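Local coordinates for fimbria adhesin protein (Klebsiella pneumoniae, PDB 3U4K) that serves as the receptor-binding domain of the MrkD fimbrial adhesin, a jelly-roll beta barrel through which Klebsiella pneumoniae binds human collagen V, at residues E34-M39 against S169-A174; V83-L88 against G154-Y159. All blocks are in the same frame, centred on the assembly; numbering follows the deposited sequence.

Contact 1: residues E34-M39 against S169-A174; sequences EINMAM and SLNADA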
ATOM      1  N   GLU A  34      -1.812 -10.790   4.252  1.00 61.30           N
ATOM      2  CA  GLU A  34      -1.716 -10.369   2.854  1.00 60.20           C
ATOM      3  C   GLU A  34      -3.014  -9.832   2.285  1.00 59.58           C
ATOM      4  O   GLU A  34      -4.092 -10.372   2.540  1.00 58.81           O
ATOM      5  CB  GLU A  34      -1.232 -11.517   1.978  1.00 60.70           C
ATOM      6  CG  GLU A  34       0.275 -11.673   1.943  1.00 64.06           C
ATOM      7  CD  GLU A  34       0.705 -12.918   1.197  1.00 65.90           C
ATOM      8  OE1 GLU A  34       0.136 -14.001   1.462  1.00 65.47           O
ATOM      9  OE2 GLU A  34       1.615 -12.815   0.346  1.00 68.84           O
ATOM     10  N   ILE A  35      -2.895  -8.760   1.510  1.00 59.66           N
ATOM     11  CA  ILE A  35      -4.022  -8.200   0.781  1.00 59.71           C
ATOM     12  C   ILE A  35      -3.687  -8.199  -0.705  1.00 60.73           C
ATOM     13  O   ILE A  35      -2.690  -7.600  -1.123  1.00 60.71           O
ATOM     14  CB  ILE A  35      -4.342  -6.759   1.240  1.00 59.20           C
ATOM     15  CG1 ILE A  35      -4.696  -6.731   2.726  1.00 60.03           C
ATOM     16  CG2 ILE A  35      -5.486  -6.177   0.422  1.00 60.19           C
ATOM     17  CD1 ILE A  35      -4.609  -5.358   3.355  1.00 60.24           C
ATOM     18  N   ASN A  36      -4.507  -8.888  -1.494  1.00 61.41           N
ATOM     19  CA  ASN A  36      -4.471  -8.742  -2.945  1.00 63.53           C
ATOM     20  C   ASN A  36      -5.293  -7.510  -3.321  1.00 62.21           C
ATOM     21  O   ASN A  36      -6.495  -7.454  -3.058  1.00 62.52           O
ATOM     22  CB  ASN A  36      -5.001 -10.004  -3.638  1.00 65.72           C
ATOM     23  CG  ASN A  36      -5.133  -9.841  -5.146  1.00 68.29           C
ATOM     24  OD1 ASN A  36      -4.252  -9.286  -5.814  1.00 69.09           O
ATOM     25  ND2 ASN A  36      -6.239 -10.333  -5.690  1.00 68.93           N
HETATM   26  N   MSE A  37      -4.638  -6.525  -3.930  1.00 62.47           N
HETATM   27  CA  MSE A  37      -5.252  -5.212  -4.162  1.00 65.01           C
HETATM   28  C   MSE A  37      -6.003  -5.109  -5.471  1.00 66.06           C
HETATM   29  O   MSE A  37      -5.990  -4.060  -6.117  1.00 66.38           O
HETATM   30  CB  MSE A  37      -4.169  -4.136  -4.065  1.00 66.09           C
HETATM   31  CG  MSE A  37      -3.536  -4.106  -2.673  1.00 70.52           C
HETATM   32 SE   MSE A  37      -2.350  -2.543  -2.441  1.00 75.42          SE
HETATM   33  CE  MSE A  37      -1.031  -2.955  -3.848  1.00 73.38           C
ATOM     34  N   ALA A  38      -6.676  -6.191  -5.865  1.00 67.09           N
ATOM     35  CA  ALA A  38      -7.422  -6.240  -7.126  1.00 68.93           C
ATOM     36  C   ALA A  38      -8.533  -5.192  -7.180  1.00 71.15           C
ATOM     37  O   ALA A  38      -9.408  -5.155  -6.311  1.00 71.55           O
ATOM     38  CB  ALA A  38      -7.990  -7.635  -7.355  1.00 68.56           C
HETATM   39  N   MSE A  39      -8.482  -4.339  -8.204  1.00 72.60           N
HETATM   40  CA  MSE A  39      -9.452  -3.251  -8.365  1.00 71.85           C
HETATM   41  C   MSE A  39     -10.216  -3.379  -9.657  1.00 70.19           C
HETATM   42  O   MSE A  39     -11.241  -2.723  -9.839  1.00 70.78           O
HETATM   43  CB  MSE A  39      -8.756  -1.891  -8.287  1.00 72.87           C
HETATM   44  CG  MSE A  39      -8.266  -1.601  -6.866  1.00 77.76           C
HETATM   45 SE   MSE A  39      -7.980   0.326  -6.514  1.00 82.79          SE
HETATM   46  CE  MSE A  39      -9.794   0.982  -6.938  1.00 81.45           C
ATOM     47  N   SER A 169      -0.066  -6.701  -2.316  1.00 67.08           N
ATOM     48  CA  SER A 169       0.460  -7.006  -3.643  1.00 67.66           C
ATOM     49  C   SER A 169      -0.634  -7.115  -4.713  1.00 69.17           C
ATOM     50  O   SER A 169      -1.830  -7.035  -4.411  1.00 67.79           O
ATOM     51  CB  SER A 169       1.278  -8.299  -3.588  1.00 67.25           C
ATOM     52  OG  SER A 169       0.460  -9.400  -3.235  1.00 70.13           O
ATOM     53  N   LEU A 170      -0.208  -7.294  -5.963  1.00 71.37           N
ATOM     54  CA  LEU A 170      -1.121  -7.467  -7.091  1.00 70.27           C
ATOM     55  C   LEU A 170      -0.820  -8.737  -7.867  1.00 72.09           C
ATOM     56  O   LEU A 170       0.331  -9.172  -7.935  1.00 73.18           O
ATOM     57  CB  LEU A 170      -1.033  -6.273  -8.042  1.00 68.62           C
ATOM     58  CG  LEU A 170      -1.756  -4.980  -7.663  1.00 68.51           C
ATOM     59  CD1 LEU A 170      -1.390  -3.870  -8.635  1.00 67.77           C
ATOM     60  CD2 LEU A 170      -3.261  -5.186  -7.632  1.00 67.52           C
ATOM     61  N   ASN A 171      -1.865  -9.322  -8.448  1.00 75.33           N
ATOM     62  CA  ASN A 171      -1.723 -10.412  -9.407  1.00 78.14           C
ATOM     63  C   ASN A 171      -1.453  -9.866 -10.807  1.00 81.40           C
ATOM     64  O   ASN A 171      -1.052  -8.708 -10.969  1.00 80.30           O
ATOM     65  CB  ASN A 171      -2.993 -11.265  -9.432  1.00 78.79           C
ATOM     66  CG  ASN A 171      -3.171 -12.085  -8.173  1.00 81.26           C
ATOM     67  OD1 ASN A 171      -2.260 -12.790  -7.738  1.00 80.89           O
ATOM     68  ND2 ASN A 171      -4.359 -12.005  -7.585  1.00 82.34           N
ATOM     69  N   ALA A 172      -1.661 -10.710 -11.813  1.00 84.61           N
ATOM     70  CA  ALA A 172      -1.694 -10.261 -13.197  1.00 84.25           C
ATOM     71  C   ALA A 172      -3.114  -9.800 -13.520  1.00 84.76           C
ATOM     72  O   ALA A 172      -4.088 -10.453 -13.129  1.00 81.00           O
ATOM     73  CB  ALA A 172      -1.260 -11.378 -14.130  1.00 84.81           C
ATOM     74  N   ASP A 173      -3.215  -8.668 -14.218  1.00 87.59           N
ATOM     75  CA  ASP A 173      -4.500  -8.070 -14.625  1.00 89.70           C
ATOM     76  C   ASP A 173      -5.470  -7.862 -13.459  1.00 86.56           C
ATOM     77  O   ASP A 173      -6.633  -8.269 -13.520  1.00 86.55           O
ATOM     78  CB  ASP A 173      -5.166  -8.881 -15.753  1.00 92.74           C
ATOM     79  CG  ASP A 173      -4.306  -8.975 -17.005  1.00 96.21           C
ATOM     80  OD1 ASP A 173      -3.437  -8.099 -17.221  1.00 98.86           O
ATOM     81  OD2 ASP A 173      -4.508  -9.930 -17.785  1.00 97.45           O
ATOM     82  N   ALA A 174      -4.980  -7.225 -12.400  1.00 84.39           N
ATOM     83  CA  ALA A 174      -5.802  -6.937 -11.228  1.00 80.58           C
ATOM     84  C   ALA A 174      -6.213  -5.467 -11.197  1.00 76.20           C
ATOM     85  O   ALA A 174      -7.263  -5.124 -10.653  1.00 74.56           O
ATOM     86  CB  ALA A 174      -5.073  -7.329  -9.952  1.00 80.58           C
TER
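Leu170 lays its CD2 methyl against the backbone of selenomethionine Met37, 3.3 Å from Met37 O, and the same methyl makes an apolar contact with Met37 CB at 3.8 Å. Leu170 CG stands opposite its own carbonyl carbon (chi1 -78°), which turns its end toward 34-39. Further along, Ala38 CB and Ala174 CB meet at 3.9 Å and close the apolar part of the interface.

Two nearly straight backbone bonds define the pairing as a parallel bridge between Asn36 and Ser169. Ser169 N donates to Ile35 O (3.0 Å), and Met37 N donates to Ser169 O (2.9 Å); in both, the donor lies close to the line of the carbonyl bond. Ser169 O is approached as well by Asn36 CA at 3.5 Å, a CA-H...O contact. Beyond the bridge both chains leave regular strand geometry, yet a third bond rejoins them: Met39 N reaches Ala174 O at 2.8 Å, with the donor tilted 35° from the carbonyl plane. Between the bridge and this bond, Ala172 and Asp173 bow away from 34-39.

On the Ser169 side of the sheet, the side chains of Asn36 and Asn171 cross at about a right angle, with their amide planes turned 53° against each other. They pack without a hydrogen bond between them.

Strand 33-36 is an outermost strand of its sheet, and 166-170 separates it from 154-160, where Leu170 touches Tyr156. Ile35 and Met37 rest on Trp59 of strand 53-61 and Phe135 of strand 133-141, so the end of strand 33-36 packs onto the second sheet.

Contact 2: residues V83-L88 against G154-Y159; sequences VVAAGL and GPYTEY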
ATOM      1  N   VAL A  83       7.153   1.071   0.851  1.00 65.82           N
ATOM      2  CA  VAL A  83       6.728   0.823  -0.516  1.00 65.59           C
ATOM      3  C   VAL A  83       7.919   0.193  -1.227  1.00 68.26           C
ATOM      4  O   VAL A  83       8.994   0.794  -1.308  1.00 68.00           O
ATOM      5  CB  VAL A  83       6.299   2.114  -1.231  1.00 65.38           C
ATOM      6  CG1 VAL A  83       5.885   1.812  -2.661  1.00 68.61           C
ATOM      7  CG2 VAL A  83       5.157   2.785  -0.481  1.00 64.38           C
ATOM      8  N   VAL A  84       7.722  -1.019  -1.734  1.00 70.53           N
ATOM      9  CA  VAL A  84       8.827  -1.826  -2.253  1.00 69.43           C
ATOM     10  C   VAL A  84       8.733  -2.145  -3.744  1.00 71.71           C
ATOM     11  O   VAL A  84       9.659  -2.729  -4.309  1.00 74.68           O
ATOM     12  CB  VAL A  84       8.979  -3.146  -1.463  1.00 68.16           C
ATOM     13  CG1 VAL A  84       9.529  -2.871  -0.072  1.00 68.37           C
ATOM     14  CG2 VAL A  84       7.651  -3.892  -1.390  1.00 65.48           C
ATOM     15  N   ALA A  85       7.622  -1.761  -4.372  1.00 73.17           N
ATOM     16  CA  ALA A  85       7.379  -2.056  -5.787  1.00 73.26           C
ATOM     17  C   ALA A  85       8.336  -1.315  -6.716  1.00 73.68           C
ATOM     18  O   ALA A  85       8.535  -0.103  -6.583  1.00 71.66           O
ATOM     19  CB  ALA A  85       5.940  -1.739  -6.154  1.00 73.96           C
ATOM     20  N   ALA A  86       8.922  -2.058  -7.653  1.00 75.29           N
ATOM     21  CA  ALA A  86       9.842  -1.497  -8.638  1.00 76.78           C
ATOM     22  C   ALA A  86       9.081  -0.652  -9.655  1.00 79.16           C
ATOM     23  O   ALA A  86       7.953  -0.984 -10.029  1.00 80.69           O
ATOM     24  CB  ALA A  86      10.615  -2.607  -9.334  1.00 75.19           C
ATOM     25  N   GLY A  87       9.700   0.442 -10.092  1.00 80.33           N
ATOM     26  CA  GLY A  87       9.090   1.327 -11.081  1.00 80.70           C
ATOM     27  C   GLY A  87       8.190   2.381 -10.465  1.00 82.18           C
ATOM     28  O   GLY A  87       7.481   3.097 -11.178  1.00 85.80           O
ATOM     29  N   LEU A  88       8.218   2.475  -9.139  1.00 80.29           N
ATOM     30  CA  LEU A  88       7.455   3.485  -8.421  1.00 77.82           C
ATOM     31  C   LEU A  88       8.390   4.475  -7.761  1.00 74.93           C
ATOM     32  O   LEU A  88       9.241   4.094  -6.963  1.00 76.38           O
ATOM     33  CB  LEU A  88       6.548   2.841  -7.370  1.00 79.58           C
ATOM     34  CG  LEU A  88       5.102   2.513  -7.757  1.00 82.29           C
ATOM     35  CD1 LEU A  88       5.013   1.422  -8.818  1.00 84.54           C
ATOM     36  CD2 LEU A  88       4.319   2.114  -6.516  1.00 82.31           C
ATOM     37  N   GLY A 154       3.137  -8.476  -8.548  1.00 70.41           N
ATOM     38  CA  GLY A 154       4.105  -8.599  -7.454  1.00 70.24           C
ATOM     39  C   GLY A 154       3.839  -7.716  -6.246  1.00 69.86           C
ATOM     40  O   GLY A 154       2.777  -7.099  -6.153  1.00 69.16           O
ATOM     41  N   PRO A 155       4.810  -7.650  -5.310  1.00 69.52           N
ATOM     42  CA  PRO A 155       4.693  -6.883  -4.064  1.00 69.46           C
ATOM     43  C   PRO A 155       4.643  -5.372  -4.281  1.00 69.58           C
ATOM     44  O   PRO A 155       5.195  -4.871  -5.263  1.00 74.20           O
ATOM     45  CB  PRO A 155       5.968  -7.258  -3.303  1.00 67.83           C
ATOM     46  CG  PRO A 155       6.938  -7.646  -4.364  1.00 67.73           C
ATOM     47  CD  PRO A 155       6.106  -8.348  -5.395  1.00 69.01           C
ATOM     48  N   TYR A 156       3.984  -4.666  -3.363  1.00 67.52           N
ATOM     49  CA  TYR A 156       3.884  -3.207  -3.405  1.00 66.84           C
ATOM     50  C   TYR A 156       4.152  -2.587  -2.038  1.00 65.97           C
ATOM     51  O   TYR A 156       4.889  -1.604  -1.921  1.00 63.74           O
ATOM     52  CB  TYR A 156       2.505  -2.778  -3.911  1.00 70.48           C
ATOM     53  CG  TYR A 156       2.359  -2.825  -5.415  1.00 74.48           C
ATOM     54  CD1 TYR A 156       2.068  -4.021  -6.073  1.00 74.74           C
ATOM     55  CD2 TYR A 156       2.509  -1.671  -6.183  1.00 75.49           C
ATOM     56  CE1 TYR A 156       1.944  -4.068  -7.453  1.00 75.36           C
ATOM     57  CE2 TYR A 156       2.385  -1.706  -7.563  1.00 75.98           C
ATOM     58  CZ  TYR A 156       2.102  -2.905  -8.193  1.00 76.49           C
ATOM     59  OH  TYR A 156       1.976  -2.938  -9.564  1.00 76.92           O
ATOM     60  N   THR A 157       3.546  -3.174  -1.011  1.00 66.39           N
ATOM     61  CA  THR A 157       3.666  -2.689   0.361  1.00 66.49           C
ATOM     62  C   THR A 157       4.247  -3.759   1.282  1.00 66.53           C
ATOM     63  O   THR A 157       3.941  -4.950   1.146  1.00 64.71           O
ATOM     64  CB  THR A 157       2.299  -2.192   0.881  1.00 68.46           C
ATOM     65  OG1 THR A 157       2.164  -0.791   0.606  1.00 69.10           O
ATOM     66  CG2 THR A 157       2.112  -2.454   2.388  1.00 68.04           C
ATOM     67  N   GLU A 158       5.102  -3.319   2.204  1.00 65.21           N
ATOM     68  CA  GLU A 158       5.662  -4.185   3.237  1.00 63.15           C
ATOM     69  C   GLU A 158       5.776  -3.445   4.562  1.00 61.60           C
ATOM     70  O   GLU A 158       6.402  -2.388   4.649  1.00 58.85           O
ATOM     71  CB  GLU A 158       7.018  -4.746   2.809  1.00 62.92           C
ATOM     72  CG  GLU A 158       6.908  -5.904   1.827  1.00 66.29           C
ATOM     73  CD  GLU A 158       8.249  -6.483   1.413  1.00 68.05           C
ATOM     74  OE1 GLU A 158       9.302  -5.922   1.795  1.00 69.21           O
ATOM     75  OE2 GLU A 158       8.243  -7.508   0.696  1.00 67.53           O
ATOM     76  N   TYR A 159       5.144  -4.006   5.586  1.00 61.91           N
ATOM     77  CA  TYR A 159       5.175  -3.437   6.925  1.00 62.06           C
ATOM     78  C   TYR A 159       5.684  -4.453   7.931  1.00 61.36           C
ATOM     79  O   TYR A 159       5.256  -5.608   7.930  1.00 63.38           O
ATOM     80  CB  TYR A 159       3.786  -2.944   7.326  1.00 63.86           C
ATOM     81  CG  TYR A 159       3.711  -2.396   8.732  1.00 65.22           C
ATOM     82  CD1 TYR A 159       4.314  -1.183   9.060  1.00 65.89           C
ATOM     83  CD2 TYR A 159       3.029  -3.087   9.733  1.00 66.50           C
ATOM     84  CE1 TYR A 159       4.245  -0.675  10.347  1.00 67.97           C
ATOM     85  CE2 TYR A 159       2.953  -2.588  11.025  1.00 67.18           C
ATOM     86  CZ  TYR A 159       3.562  -1.382  11.325  1.00 68.60           C
ATOM     87  OH  TYR A 159       3.490  -0.876  12.603  1.00 69.11           O
TER
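Ala85 CB packs against the ring of Tyr156 obliquely, 3.4 Å from Tyr156 CD2, and also meets CG and CE2. The same ring carbon is met by Leu88 CD2 at 4.2 Å, so both residues approach the CD2 side of the ring, Ala85 obliquely and Leu88 at the edge, near the ring plane. Tyr156 sets out away from 83-88, but with CG anti to the carbonyl carbon (chi1 -81°) its ring lies alongside Ala85. A type II turn from Ala85 to Leu88 brings these two residues to the ring, with Gly87 at positive phi (87°).

Outward from this centre, Val84 CG2 meets Pro155 CB at 4.2 Å. The other methyl, Val84 CG1, comes to 3.6 Å from Glu158 OE1, and the valine crosses the extended glutamate at about a right angle.

Tyr156 O takes one backbone hydrogen bond, from Val84 N at 2.9 Å and from above the carbonyl plane (41° out), and a CA-H...O contact from Val83 CA at 3.4 Å. At the far end of the ring, Tyr156 OH is hydrogen-bonded to Ala152 O.

Val83 and Thr157 form an antiparallel non-hydrogen-bonded pair where strand 74-83 ends. On its other edge, strand 154-160 has a classic beta bulge, with Tyr156 and Thr157 both facing Thr168. Strand 74-83 finishes here in the five-stranded sheet, and the loop with its type II turn carries the chain to 89-90 in the other sheet, a connection between the two sheets of the jelly-roll barrel.

Contacts 1 and 2 have centres about 12 Å apart and belong to one five-stranded mixed sheet, ordered 33-36, 166-170, 154-160, 74-83, 119-125. The two sites touch directly: Leu170 O and Gly154 N lie 3.0 Å apart, a probable hydrogen bond, and Met37 CE packs on Tyr156 CB at 3.5 Å. Along the chain, contact 2 is nested within the span that contact 1 closes. Contact 1 joins 33-36 to 166-170 and contact 2 joins the end of 74-83 to 154-160, both pairs far apart in sequence, while 154-160 and 166-170 are consecutive strands, adjacent in the sheet. All four segments fall within the single MrkD-like receptor-binding domain.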